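Long-range contacts in RagB/SusD domain protein (Flavobacterium johnsoniae, PDB 5J5U), which binds chitin and probably serves as a SusD-like surface glycan-binding lipoprotein of a chitin utilization locus in Flavobacterium johnsoniae: residues Phe22-Met27 with Asp171-Gly176; Val55-Ser60 with Gly305-Glu310; Lys61-Asp66 with Asn435-Thr440; Asp222-His227 with Phe332-Tyr337. All coordinates share one frame; numbering follows the deposited sequence.

Interaction 1 (Phe22-Met27 with Asp171-Gly176)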
loop_
_atom_site.group_PDB
_atom_site.type_symbol
_atom_site.label_atom_id
_atom_site.label_comp_id
_atom_site.label_asym_id
_atom_site.label_seq_id
_atom_site.Cartn_x
_atom_site.Cartn_y
_atom_site.Cartn_z
ATOM N N PHE A 22 12.933 -5.528 -15.130
ATOM C CA PHE A 22 13.525 -4.381 -14.452
ATOM C C PHE A 22 12.446 -3.572 -13.703
ATOM O O PHE A 22 12.596 -3.284 -12.519
ATOM C CB PHE A 22 14.255 -3.508 -15.461
ATOM C CG PHE A 22 14.892 -2.298 -14.874
ATOM C CD1 PHE A 22 16.166 -2.368 -14.330
ATOM C CD2 PHE A 22 14.234 -1.080 -14.882
ATOM C CE1 PHE A 22 16.766 -1.245 -13.796
ATOM C CE2 PHE A 22 14.827 0.035 -14.354
ATOM C CZ PHE A 22 16.093 -0.040 -13.809
ATOM N N THR A 23 11.351 -3.238 -14.381
ATOM C CA THR A 23 10.283 -2.491 -13.746
ATOM C C THR A 23 9.699 -3.203 -12.536
ATOM O O THR A 23 9.496 -2.599 -11.464
ATOM C CB THR A 23 9.159 -2.203 -14.729
ATOM O OG1 THR A 23 9.641 -1.287 -15.716
ATOM C CG2 THR A 23 7.974 -1.562 -14.006
ATOM N N GLN A 24 9.403 -4.484 -12.723
ATOM C CA GLN A 24 8.878 -5.296 -11.640
ATOM C C GLN A 24 9.842 -5.291 -10.451
ATOM O O GLN A 24 9.415 -5.132 -9.305
ATOM C CB GLN A 24 8.593 -6.709 -12.114
ATOM C CG GLN A 24 7.379 -6.780 -13.023
ATOM C CD GLN A 24 7.008 -8.201 -13.384
ATOM O OE1 GLN A 24 7.769 -9.130 -13.123
ATOM N NE2 GLN A 24 5.837 -8.377 -14.000
ATOM N N LEU A 25 11.136 -5.396 -10.726
ATOM C CA LEU A 25 12.111 -5.368 -9.648
ATOM C C LEU A 25 12.212 -3.960 -8.992
ATOM O O LEU A 25 12.413 -3.846 -7.786
ATOM C CB LEU A 25 13.478 -5.852 -10.168
ATOM C CG LEU A 25 13.630 -7.393 -10.227
ATOM C CD1 LEU A 25 14.872 -7.864 -11.008
ATOM C CD2 LEU A 25 13.613 -8.004 -8.818
ATOM N N CYS A 26 12.024 -2.898 -9.767
ATOM C CA CYS A 26 12.031 -1.546 -9.228
ATOM C C CYS A 26 10.848 -1.314 -8.256
ATOM O O CYS A 26 10.956 -0.567 -7.279
ATOM C CB CYS A 26 11.987 -0.523 -10.366
ATOM S SG CYS A 26 13.580 -0.160 -11.178
ATOM N N MET A 27 9.719 -1.964 -8.517
ATOM C CA MET A 27 8.540 -1.701 -7.698
ATOM C C MET A 27 8.639 -2.186 -6.245
ATOM O O MET A 27 7.800 -1.815 -5.429
ATOM C CB MET A 27 7.299 -2.314 -8.341
ATOM C CG MET A 27 6.854 -1.589 -9.585
ATOM S SD MET A 27 5.266 -2.221 -10.147
ATOM C CE MET A 27 4.167 -1.593 -8.865
ATOM N N ASP A 171 8.261 -11.915 -16.738
ATOM C CA ASP A 171 7.288 -11.704 -15.690
ATOM C C ASP A 171 7.648 -12.497 -14.432
ATOM O O ASP A 171 7.557 -13.730 -14.412
ATOM C CB ASP A 171 5.899 -12.084 -16.201
ATOM C CG ASP A 171 4.866 -12.078 -15.125
ATOM O OD1 ASP A 171 4.984 -11.259 -14.182
ATOM O OD2 ASP A 171 3.914 -12.879 -15.237
ATOM N N LEU A 172 8.076 -11.783 -13.392
ATOM C CA LEU A 172 8.443 -12.412 -12.123
ATOM C C LEU A 172 7.241 -12.600 -11.186
ATOM O O LEU A 172 7.285 -13.398 -10.258
ATOM C CB LEU A 172 9.521 -11.587 -11.420
ATOM C CG LEU A 172 10.835 -11.507 -12.190
ATOM C CD1 LEU A 172 11.806 -10.550 -11.505
ATOM C CD2 LEU A 172 11.456 -12.864 -12.392
ATOM N N PHE A 173 6.176 -11.854 -11.435
ATOM C CA PHE A 173 4.983 -11.930 -10.608
ATOM C C PHE A 173 4.309 -13.269 -10.816
ATOM O O PHE A 173 3.861 -13.925 -9.877
ATOM C CB PHE A 173 3.979 -10.821 -10.964
ATOM C CG PHE A 173 4.398 -9.428 -10.570
ATOM C CD1 PHE A 173 5.394 -9.210 -9.630
ATOM C CD2 PHE A 173 3.772 -8.332 -11.151
ATOM C CE1 PHE A 173 5.775 -7.924 -9.282
ATOM C CE2 PHE A 173 4.132 -7.035 -10.806
ATOM C CZ PHE A 173 5.141 -6.826 -9.870
ATOM N N TYR A 174 4.217 -13.652 -12.081
ATOM C CA TYR A 174 3.339 -14.738 -12.473
ATOM C C TYR A 174 3.881 -15.647 -13.556
ATOM O O TYR A 174 3.165 -16.532 -14.016
ATOM C CB TYR A 174 2.002 -14.162 -12.958
ATOM C CG TYR A 174 1.180 -13.443 -11.915
ATOM C CD1 TYR A 174 0.667 -12.174 -12.163
ATOM C CD2 TYR A 174 0.895 -14.035 -10.700
ATOM C CE1 TYR A 174 -0.102 -11.512 -11.222
ATOM C CE2 TYR A 174 0.117 -13.383 -9.746
ATOM C CZ TYR A 174 -0.376 -12.113 -10.013
ATOM O OH TYR A 174 -1.162 -11.455 -9.070
ATOM N N ASN A 175 5.122 -15.425 -13.980
ATOM C CA ASN A 175 5.728 -16.229 -15.045
ATOM C C ASN A 175 4.851 -16.305 -16.287
ATOM O O ASN A 175 4.729 -17.374 -16.887
ATOM C CB ASN A 175 6.016 -17.661 -14.572
ATOM C CG ASN A 175 7.048 -17.724 -13.484
ATOM O OD1 ASN A 175 8.151 -17.185 -13.610
ATOM N ND2 ASN A 175 6.695 -18.386 -12.393
ATOM N N GLY A 176 4.216 -15.185 -16.637
ATOM C CA GLY A 176 3.484 -15.044 -17.888
ATOM C C GLY A 176 2.102 -15.678 -17.962
ATOM O O GLY A 176 1.459 -15.643 -19.011
#
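Gln-24, on helix 16-29, faces Leu-172 in the loop that follows helix 143-160, and their CA atoms, 7.1 Å apart, are the nearest CA pair across the two segments. Across that gap the side chain of Gln-24 carries the polar contact, using both ends of its amide. Its OE1 accepts the backbone N of Leu-172 at 2.7 Å, in the carbonyl plane and on a lone pair. Its NE2 donates to OD1 of Asp-171 at 3.0 Å, reaching the anti side of the carboxylate. Beyond CG the chain is extended (chi2 -174°), which carries the amide clear of its own helix. The two bonds together fix the rotation of the amide about its last torsion (chi3 -11°), and at that turn the group stacks on the ring of Phe-173: the planes are 17° apart, and CD stands 3.8 Å above the ring, over its centre. CG adds a CH-pi contact to the same ring. This is a helix-to-loop junction within the largely helical SusD-type fold, a family grouped with the TPR proteins. Asp-171 organises the loop itself, since its OD2 accepts the N of Gly-176 at 2.7 Å while OD1 takes weak bonds from the N atoms of Phe-173 and Tyr-174. Trp-181 of helix 178-195 adds a hydrogen bond from NE1 to Asp-171 OD2. Beside the polar core, Leu-25 CG packs on Leu-172 CD1 at 3.9 Å, and Met-226 of strand 224-226 touches both leucines. Met-107 of helix 98-119 packs against Gln-24 and Phe-173.

Interaction 2 (Val55-Ser60 with Gly305-Glu310)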
loop_
_atom_site.group_PDB
_atom_site.type_symbol
_atom_site.label_atom_id
_atom_site.label_comp_id
_atom_site.label_asym_id
_atom_site.label_seq_id
_atom_site.Cartn_x
_atom_site.Cartn_y
_atom_site.Cartn_z
ATOM N N VAL A 55 11.688 7.018 11.357
ATOM C CA VAL A 55 10.240 6.889 11.227
ATOM C C VAL A 55 9.533 7.802 12.244
ATOM O O VAL A 55 8.624 8.554 11.891
ATOM C CB VAL A 55 9.798 5.408 11.380
ATOM C CG1 VAL A 55 8.316 5.293 11.342
ATOM C CG2 VAL A 55 10.411 4.530 10.261
ATOM N N THR A 56 9.997 7.776 13.487
ATOM C CA THR A 56 9.354 8.536 14.547
ATOM C C THR A 56 9.544 10.027 14.371
ATOM O O THR A 56 8.568 10.803 14.472
ATOM C CB THR A 56 9.889 8.187 15.953
ATOM O OG1 THR A 56 9.947 6.771 16.114
ATOM C CG2 THR A 56 8.987 8.810 17.033
ATOM N N GLU A 57 10.797 10.414 14.126
ATOM C CA GLU A 57 11.154 11.823 14.035
ATOM C C GLU A 57 10.462 12.481 12.862
ATOM O O GLU A 57 9.930 13.582 13.026
ATOM C CB GLU A 57 12.669 12.010 13.937
ATOM C CG GLU A 57 13.135 13.461 13.717
ATOM C CD GLU A 57 12.951 14.376 14.950
ATOM O OE1 GLU A 57 12.314 13.972 15.940
ATOM O OE2 GLU A 57 13.451 15.516 14.929
ATOM N N TYR A 58 10.402 11.800 11.714
ATOM C CA TYR A 58 9.831 12.455 10.532
ATOM C C TYR A 58 8.419 11.963 10.182
ATOM O O TYR A 58 7.540 12.802 9.917
ATOM C CB TYR A 58 10.781 12.301 9.335
ATOM C CG TYR A 58 12.156 12.844 9.671
ATOM C CD1 TYR A 58 12.371 14.216 9.779
ATOM C CD2 TYR A 58 13.223 11.992 9.956
ATOM C CE1 TYR A 58 13.606 14.725 10.113
ATOM C CE2 TYR A 58 14.480 12.502 10.297
ATOM C CZ TYR A 58 14.658 13.875 10.372
ATOM O OH TYR A 58 15.885 14.402 10.708
ATOM N N GLY A 59 8.182 10.646 10.204
ATOM C CA GLY A 59 6.871 10.119 9.854
ATOM C C GLY A 59 5.812 10.175 10.966
ATOM O O GLY A 59 4.665 10.522 10.762
ATOM N N SER A 60 6.211 9.818 12.167
ATOM C CA SER A 60 5.275 9.731 13.262
ATOM C C SER A 60 4.876 11.133 13.774
ATOM O O SER A 60 3.699 11.423 13.940
ATOM C CB SER A 60 5.899 8.884 14.373
ATOM O OG SER A 60 4.908 8.346 15.200
ATOM N N GLY A 305 4.914 8.747 18.047
ATOM C CA GLY A 305 5.499 9.971 18.556
ATOM C C GLY A 305 6.565 9.695 19.599
ATOM O O GLY A 305 7.245 10.605 20.056
ATOM N N VAL A 306 6.743 8.428 19.948
ATOM C CA VAL A 306 7.684 8.054 20.998
ATOM C C VAL A 306 8.801 7.200 20.422
ATOM O O VAL A 306 8.538 6.227 19.736
ATOM C CB VAL A 306 6.960 7.291 22.159
ATOM C CG1 VAL A 306 7.961 6.761 23.187
ATOM C CG2 VAL A 306 5.917 8.191 22.819
ATOM N N PHE A 307 10.044 7.597 20.667
ATOM C CA PHE A 307 11.214 6.817 20.247
ATOM C C PHE A 307 11.347 5.544 21.112
ATOM O O PHE A 307 10.838 5.513 22.237
ATOM C CB PHE A 307 12.488 7.659 20.360
ATOM C CG PHE A 307 12.538 8.859 19.434
ATOM C CD1 PHE A 307 12.662 8.691 18.052
ATOM C CD2 PHE A 307 12.513 10.156 19.949
ATOM C CE1 PHE A 307 12.736 9.786 17.198
ATOM C CE2 PHE A 307 12.589 11.265 19.106
ATOM C CZ PHE A 307 12.698 11.074 17.728
ATOM N N ARG A 308 12.011 4.507 20.598
ATOM C CA ARG A 308 12.151 3.237 21.332
ATOM C C ARG A 308 12.960 3.389 22.631
ATOM O O ARG A 308 12.698 2.690 23.606
ATOM C CB ARG A 308 12.782 2.148 20.439
ATOM C CG ARG A 308 14.254 2.382 20.047
ATOM C CD ARG A 308 14.706 1.516 18.846
ATOM N NE ARG A 308 14.516 0.077 19.057
ATOM C CZ ARG A 308 15.429 -0.735 19.592
ATOM N NH1 ARG A 308 16.612 -0.260 19.954
ATOM N NH2 ARG A 308 15.164 -2.028 19.763
ATOM N N TRP A 309 13.922 4.307 22.663
ATOM C CA TRP A 309 14.720 4.495 23.870
ATOM C C TRP A 309 13.980 5.326 24.931
ATOM O O TRP A 309 14.470 5.483 26.052
ATOM C CB TRP A 309 16.053 5.160 23.532
ATOM C CG TRP A 309 15.909 6.460 22.745
ATOM C CD1 TRP A 309 15.695 7.721 23.255
ATOM C CD2 TRP A 309 15.997 6.620 21.315
ATOM N NE1 TRP A 309 15.637 8.652 22.221
ATOM C CE2 TRP A 309 15.829 8.001 21.029
ATOM C CE3 TRP A 309 16.195 5.734 20.254
ATOM C CZ2 TRP A 309 15.848 8.506 19.722
ATOM C CZ3 TRP A 309 16.218 6.246 18.954
ATOM C CH2 TRP A 309 16.042 7.620 18.707
ATOM N N GLU A 310 12.788 5.814 24.587
ATOM C CA GLU A 310 11.972 6.584 25.525
ATOM C C GLU A 310 10.887 5.708 26.126
ATOM O O GLU A 310 10.158 6.150 26.998
ATOM C CB GLU A 310 11.319 7.794 24.838
ATOM C CG GLU A 310 12.278 8.825 24.266
ATOM C CD GLU A 310 11.557 9.935 23.511
ATOM O OE1 GLU A 310 10.513 9.663 22.877
ATOM O OE2 GLU A 310 12.021 11.089 23.571
#
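Thr-56 lays its methyl over one face of the Phe-307 ring, with CG2 4.1 Å from the ring centroid in a CH-pi contact, offset toward the rim. The opposite face is covered from within the loop by the indole of Trp-309, whose CZ2 stands 3.3 Å above the plane, so the phenyl ring is sandwiched between helix and loop. Thr-56 holds CG2 anti to its own N, turning OG1 back toward the preceding residues, where it bonds Ser-52 O and Gly-51 N. The methyl also reaches the loop backbone, at 3.6 Å from Gly-305 C. Glu-57 meets the ring differently: its CB lies at the edge, in plane, and OE1 comes within 3.4 Å of Phe-307 CZ. That carboxylate is engaged by lysines, with OE2 paired to Lys-63 and OE1 to Lys-61. At the helix end, Ser-60 OG accepts the N of Gly-305 at 2.9 Å, in a rather bent bond (131°). Gly-305 has a positive phi of 92°, a conformation that favours glycine. Inside the loop, Glu-310 OE1 accepts Phe-307 N at 3.1 Å, steadying the backbone from which the ring projects. Ser-60 N bonds back to Val-55 O, the wider spacing of a pi-type turn. Helix 53-60, closed by that turn and with Phe-307 packed against its side through a CH-pi contact, is thus joined to the loop between strands 280-281 and 320-321 of the SusD-like fold.

Interaction 3 (Lys61-Asp66 with Asn435-Thr440)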
loop_
_atom_site.group_PDB
_atom_site.type_symbol
_atom_site.label_atom_id
_atom_site.label_comp_id
_atom_site.label_asym_id
_atom_site.label_seq_id
_atom_site.Cartn_x
_atom_site.Cartn_y
_atom_site.Cartn_z
ATOM N N LYS A 61 5.864 12.009 13.971
ATOM C CA LYS A 61 5.606 13.349 14.516
ATOM C C LYS A 61 5.313 14.432 13.453
ATOM O O LYS A 61 4.867 15.516 13.811
ATOM C CB LYS A 61 6.794 13.800 15.367
ATOM C CG LYS A 61 7.048 12.933 16.565
ATOM C CD LYS A 61 8.012 13.591 17.551
ATOM C CE LYS A 61 9.393 13.793 16.990
ATOM N NZ LYS A 61 10.362 14.281 18.047
ATOM N N PHE A 62 5.554 14.122 12.175
ATOM C CA PHE A 62 5.353 15.032 11.026
ATOM C C PHE A 62 6.422 16.144 10.910
ATOM O O PHE A 62 6.210 17.286 11.291
ATOM C CB PHE A 62 3.952 15.658 11.065
ATOM C CG PHE A 62 2.852 14.660 11.372
ATOM C CD1 PHE A 62 2.949 13.335 10.928
ATOM C CD2 PHE A 62 1.730 15.046 12.108
ATOM C CE1 PHE A 62 1.961 12.423 11.202
ATOM C CE2 PHE A 62 0.728 14.152 12.393
ATOM C CZ PHE A 62 0.835 12.823 11.949
ATOM N N LYS A 63 7.576 15.782 10.377
ATOM C CA LYS A 63 8.613 16.744 10.061
ATOM C C LYS A 63 9.035 16.569 8.591
ATOM O O LYS A 63 9.150 15.446 8.104
ATOM C CB LYS A 63 9.818 16.581 10.993
ATOM C CG LYS A 63 9.533 16.897 12.430
ATOM C CD LYS A 63 10.816 16.978 13.239
ATOM C CE LYS A 63 10.510 17.179 14.715
ATOM N NZ LYS A 63 11.766 17.268 15.478
ATOM N N LYS A 64 9.236 17.681 7.890
ATOM C CA LYS A 64 9.546 17.651 6.464
ATOM C C LYS A 64 11.012 17.446 6.180
ATOM O O LYS A 64 11.862 18.100 6.778
ATOM C CB LYS A 64 9.116 18.953 5.779
ATOM C CG LYS A 64 7.686 19.301 5.962
ATOM C CD LYS A 64 7.186 20.077 4.762
ATOM C CE LYS A 64 7.651 21.513 4.778
ATOM N NZ LYS A 64 6.829 22.357 3.847
ATOM N N VAL A 65 11.285 16.537 5.254
ATOM C CA VAL A 65 12.603 16.386 4.624
ATOM C C VAL A 65 12.290 16.235 3.141
ATOM O O VAL A 65 11.593 15.272 2.743
ATOM C CB VAL A 65 13.396 15.147 5.133
ATOM C CG1 VAL A 65 14.803 15.127 4.538
ATOM C CG2 VAL A 65 13.480 15.131 6.658
ATOM N N ASP A 66 12.750 17.193 2.342
ATOM C CA ASP A 66 12.445 17.244 0.904
ATOM C C ASP A 66 12.739 15.930 0.212
ATOM O O ASP A 66 11.948 15.444 -0.572
ATOM C CB ASP A 66 13.237 18.364 0.202
ATOM C CG ASP A 66 12.821 19.743 0.647
ATOM O OD1 ASP A 66 11.708 19.877 1.204
ATOM O OD2 ASP A 66 13.606 20.702 0.441
ATOM N N ASN A 435 2.978 15.803 20.130
ATOM C CA ASN A 435 4.357 16.293 20.197
ATOM C C ASN A 435 4.467 17.784 19.883
ATOM O O ASN A 435 3.907 18.275 18.888
ATOM C CB ASN A 435 5.241 15.505 19.231
ATOM C CG ASN A 435 5.211 14.030 19.513
ATOM O OD1 ASN A 435 4.224 13.349 19.202
ATOM N ND2 ASN A 435 6.264 13.527 20.144
ATOM N N SER A 436 5.208 18.500 20.725
ATOM C CA SER A 436 5.255 19.947 20.636
ATOM C C SER A 436 6.056 20.396 19.417
ATOM O O SER A 436 5.922 21.537 18.956
ATOM C CB SER A 436 5.856 20.527 21.913
ATOM O OG SER A 436 7.225 20.180 22.002
ATOM N N ASP A 437 6.881 19.497 18.897
ATOM C CA ASP A 437 7.681 19.793 17.707
ATOM C C ASP A 437 7.049 19.270 16.424
ATOM O O ASP A 437 7.710 19.231 15.391
ATOM C CB ASP A 437 9.113 19.229 17.839
ATOM C CG ASP A 437 9.138 17.735 18.201
ATOM O OD1 ASP A 437 8.116 17.206 18.708
ATOM O OD2 ASP A 437 10.188 17.081 17.986
ATOM N N SER A 438 5.784 18.860 16.469
ATOM C CA SER A 438 5.095 18.486 15.236
ATOM C C SER A 438 4.878 19.705 14.307
ATOM O O SER A 438 4.209 20.677 14.671
ATOM C CB SER A 438 3.763 17.832 15.543
ATOM O OG SER A 438 3.108 17.423 14.346
ATOM N N GLN A 439 5.412 19.641 13.093
ATOM C CA GLN A 439 5.360 20.821 12.216
ATOM C C GLN A 439 3.941 21.091 11.739
ATOM O O GLN A 439 3.675 22.172 11.250
ATOM C CB GLN A 439 6.329 20.673 11.021
ATOM C CG GLN A 439 7.810 20.890 11.425
ATOM C CD GLN A 439 8.858 20.425 10.384
ATOM O OE1 GLN A 439 8.548 20.155 9.213
ATOM N NE2 GLN A 439 10.110 20.317 10.831
ATOM N N THR A 440 3.025 20.137 11.913
ATOM C CA THR A 440 1.607 20.366 11.588
ATOM C C THR A 440 0.668 20.483 12.801
ATOM O O THR A 440 -0.561 20.524 12.635
ATOM C CB THR A 440 1.032 19.246 10.703
ATOM O OG1 THR A 440 1.269 17.998 11.344
ATOM C CG2 THR A 440 1.692 19.214 9.352
HETATM O O HOH W 1 8.563 15.031 20.678
HETATM O O HOH W 2 11.982 19.560 8.921
#
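Asp-437 OD2 is gripped by two lysines, Lys-61 NZ at 2.8 Å and Lys-63 NZ at 3.0 Å, in a salt-bridge network. Lys-61 arrives on the syn lone pair, whereas Lys-63 comes from above the carboxylate plane, so the two ammonium groups share one oxygen by different approaches. The chain of Lys-61, bent at its third torsion (chi3 -64°), crosses the amide of Asn-435 at about a right angle. A water bridges Lys-61 NZ, Asn-435 ND2 and Asp-437 OD1. The backbone of residues 61 and 62 is held as well: Ser-438 OG donates to Lys-61 O at 2.6 Å, and Gln-439 N to Phe-62 O at 3.1 Å. Gln-439 OE1 then accepts Lys-64 N at 2.9 Å, the donor lying above its carbonyl plane, while a second water joins Gln-439 NE2 to Lys-64 O. Thr-440 OG1 lies 3.1 Å from Phe-62 CD2 and bonds Val-443 O. The second shell sets these groups in place. A type I turn from Asn-435 to Ser-438 presents Asp-437, with Glu-57 as the second acidic partner of the lysines. Asn-435 ND2 also reaches Gly-305 O. The positive phi of Phe-62 (74°) turns the chain away as helix 53-60 ends. Residues 61-66 thus form the link from that helix to helix 66-90, with Val-65 as N-cap of the second, and they are held against the loop that runs from helix 415-425 to helix 452-457.

Interaction 4 (Asp222-His227 with Phe332-Tyr337)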
loop_
_atom_site.group_PDB
_atom_site.type_symbol
_atom_site.label_atom_id
_atom_site.label_comp_id
_atom_site.label_asym_id
_atom_site.label_seq_id
_atom_site.Cartn_x
_atom_site.Cartn_y
_atom_site.Cartn_z
ATOM N N ASP A 222 -3.280 -16.301 -6.027
ATOM C CA ASP A 222 -3.308 -15.306 -7.079
ATOM C C ASP A 222 -2.620 -13.991 -6.700
ATOM O O ASP A 222 -2.442 -13.124 -7.553
ATOM C CB ASP A 222 -4.760 -15.028 -7.462
ATOM C CG ASP A 222 -5.426 -16.228 -8.103
ATOM O OD1 ASP A 222 -4.696 -17.035 -8.720
ATOM O OD2 ASP A 222 -6.669 -16.358 -8.008
ATOM N N ASN A 223 -2.255 -13.848 -5.423
ATOM C CA ASN A 223 -1.570 -12.649 -4.919
ATOM C C ASN A 223 -0.416 -12.182 -5.789
ATOM O O ASN A 223 0.321 -12.993 -6.334
ATOM C CB ASN A 223 -1.047 -12.881 -3.508
ATOM C CG ASN A 223 -2.133 -12.881 -2.493
ATOM O OD1 ASN A 223 -3.302 -12.820 -2.848
ATOM N ND2 ASN A 223 -1.766 -12.939 -1.213
ATOM N N CYS A 224 -0.269 -10.866 -5.913
ATOM C CA CYS A 224 0.846 -10.296 -6.647
ATOM C C CYS A 224 2.071 -10.111 -5.740
ATOM O O CYS A 224 2.086 -9.247 -4.862
ATOM C CB CYS A 224 0.437 -8.971 -7.275
ATOM S SG CYS A 224 1.634 -8.364 -8.402
ATOM N N LEU A 225 3.080 -10.946 -5.965
ATOM C CA LEU A 225 4.290 -11.039 -5.139
ATOM C C LEU A 225 5.541 -10.871 -5.939
ATOM O O LEU A 225 5.610 -11.309 -7.082
ATOM C CB LEU A 225 4.397 -12.412 -4.458
ATOM C CG LEU A 225 3.692 -12.788 -3.172
ATOM C CD1 LEU A 225 3.769 -11.664 -2.157
ATOM C CD2 LEU A 225 2.275 -13.206 -3.493
ATOM N N MET A 226 6.547 -10.268 -5.328
ATOM C CA MET A 226 7.909 -10.417 -5.801
ATOM C C MET A 226 8.678 -11.266 -4.792
ATOM O O MET A 226 8.750 -10.915 -3.608
ATOM C CB MET A 226 8.610 -9.082 -5.967
ATOM C CG MET A 226 10.064 -9.269 -6.324
ATOM S SD MET A 226 10.190 -10.122 -7.920
ATOM C CE MET A 226 9.943 -8.709 -9.018
ATOM N N HIS A 227 9.201 -12.398 -5.250
ATOM C CA HIS A 227 10.114 -13.204 -4.456
ATOM C C HIS A 227 11.518 -12.681 -4.704
ATOM O O HIS A 227 11.929 -12.525 -5.853
ATOM C CB HIS A 227 9.997 -14.686 -4.802
ATOM C CG HIS A 227 8.637 -15.240 -4.541
ATOM N ND1 HIS A 227 8.258 -15.722 -3.310
ATOM C CD2 HIS A 227 7.561 -15.375 -5.351
ATOM C CE1 HIS A 227 7.007 -16.145 -3.374
ATOM N NE2 HIS A 227 6.564 -15.947 -4.603
ATOM N N PHE A 332 7.798 -9.424 -1.200
ATOM C CA PHE A 332 7.005 -8.201 -1.119
ATOM C C PHE A 332 5.655 -8.376 -1.812
ATOM O O PHE A 332 5.596 -8.697 -2.993
ATOM C CB PHE A 332 7.756 -7.026 -1.737
ATOM C CG PHE A 332 7.123 -5.700 -1.469
ATOM C CD1 PHE A 332 6.111 -5.215 -2.296
ATOM C CD2 PHE A 332 7.542 -4.921 -0.395
ATOM C CE1 PHE A 332 5.515 -3.975 -2.045
ATOM C CE2 PHE A 332 6.953 -3.667 -0.148
ATOM C CZ PHE A 332 5.943 -3.196 -0.974
ATOM N N LEU A 333 4.584 -8.147 -1.052
ATOM C CA LEU A 333 3.202 -8.260 -1.510
ATOM C C LEU A 333 2.638 -6.934 -2.056
ATOM O O LEU A 333 2.505 -5.966 -1.309
ATOM C CB LEU A 333 2.321 -8.758 -0.350
ATOM C CG LEU A 333 0.818 -8.932 -0.598
ATOM C CD1 LEU A 333 0.570 -9.954 -1.677
ATOM C CD2 LEU A 333 0.076 -9.314 0.680
ATOM N N HIS A 334 2.263 -6.909 -3.336
ATOM C CA HIS A 334 1.708 -5.704 -3.969
ATOM C C HIS A 334 0.178 -5.583 -3.910
ATOM O O HIS A 334 -0.359 -4.534 -3.546
ATOM C CB HIS A 334 2.136 -5.636 -5.435
ATOM C CG HIS A 334 3.584 -5.323 -5.624
ATOM N ND1 HIS A 334 4.118 -4.084 -5.345
ATOM C CD2 HIS A 334 4.611 -6.085 -6.068
ATOM C CE1 HIS A 334 5.411 -4.096 -5.609
ATOM N NE2 HIS A 334 5.736 -5.300 -6.047
ATOM N N VAL A 335 -0.513 -6.639 -4.333
ATOM C CA VAL A 335 -1.971 -6.683 -4.345
ATOM C C VAL A 335 -2.420 -8.045 -3.833
ATOM O O VAL A 335 -1.804 -9.063 -4.156
ATOM C CB VAL A 335 -2.559 -6.435 -5.752
ATOM C CG1 VAL A 335 -4.029 -6.098 -5.641
ATOM C CG2 VAL A 335 -1.773 -5.324 -6.518
ATOM N N SER A 336 -3.499 -8.082 -3.061
ATOM C CA SER A 336 -3.802 -9.298 -2.330
ATOM C C SER A 336 -5.242 -9.761 -2.480
ATOM O O SER A 336 -6.125 -8.983 -2.856
ATOM C CB SER A 336 -3.490 -9.101 -0.848
ATOM O OG SER A 336 -4.444 -8.251 -0.243
ATOM N N TYR A 337 -5.459 -11.043 -2.189
ATOM C CA TYR A 337 -6.798 -11.625 -2.194
ATOM C C TYR A 337 -7.593 -11.097 -1.000
ATOM O O TYR A 337 -8.792 -10.779 -1.097
ATOM C CB TYR A 337 -6.718 -13.155 -2.152
ATOM C CG TYR A 337 -8.073 -13.826 -2.023
ATOM C CD1 TYR A 337 -9.022 -13.700 -3.025
ATOM C CD2 TYR A 337 -8.396 -14.587 -0.910
ATOM C CE1 TYR A 337 -10.254 -14.299 -2.925
ATOM C CE2 TYR A 337 -9.639 -15.201 -0.801
ATOM C CZ TYR A 337 -10.560 -15.048 -1.817
ATOM O OH TYR A 337 -11.799 -15.637 -1.735
HETATM O O HOH W 3 -4.074 -12.095 0.533
#
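Leu-225 and Leu-333 form a non-hydrogen-bonded pair in a two-stranded antiparallel sheet, strands 224-226 and 332-335, set within the mostly helical SusD-like fold. The short strand axes run at 152° and approach to 4.8 Å. At one end of the sheet, Met-226 and Phe-332 exchange N-H and C=O in both directions, each bond 3.0 Å from N to O. Toward the other, Cys-224 stands opposite both His-334 and Val-335, its O accepting His-334 N and its N donating to Val-335 O at 2.9 Å, consistent with a classic beta bulge. A CA-H...O contact from Leu-225 to Phe-332 O supplements them. Among the apolar contacts, Leu-225 CD1 lies over the backbone of the facing strand, 3.5 Å from Leu-333 CA, and meets Leu-333 CD1 at 3.7 Å. Leu-333 holds CG anti to its N (chi1 179°), bringing CD1 beside Cys-224 O and also against Asn-223 CB. Cys-224 and Val-335 point to the other face, where Val-335 packs on helix 178-195 and Cys-224 touches Phe-173. Leu-333 instead meets Gln-371 of helix 357-371. Polar side chains work at the end of the sheet where helix 337-349 starts. Ser-336 is its N-cap, with OG bonded to Glu-339 N, and a water accepts from Asn-223 ND2 and, weakly, from Tyr-337 N. That same Tyr-337 N donates to Asn-223 OD1 at 2.9 Å, from 37° above the amide's carbonyl plane.

How the interactions relate
The four contacts fall into two groups within one SusD-like fold; interaction 3 lies across the chain's centre from interactions 1 and 4, and interaction 2 from interaction 4. Interactions 1 and 4, with centres 11 Å apart, share a neighbourhood: Tyr-174 OH meets Asp-222 O at 2.6 Å, helix 16-29, which carries one side of interaction 1, also packs on interaction 4, and helix 178-195 touches both. Interactions 2 and 3, also 11 Å apart, are joined by the continuous chain 55-66. Along the chain, interaction 1 closes before interaction 4 opens, while interaction 2 crosses both; interaction 3 spans interaction 4. Helix to loop, loop to loop and strand to strand, sequence-distant parts are thereby joined, consistent with a single compact unit.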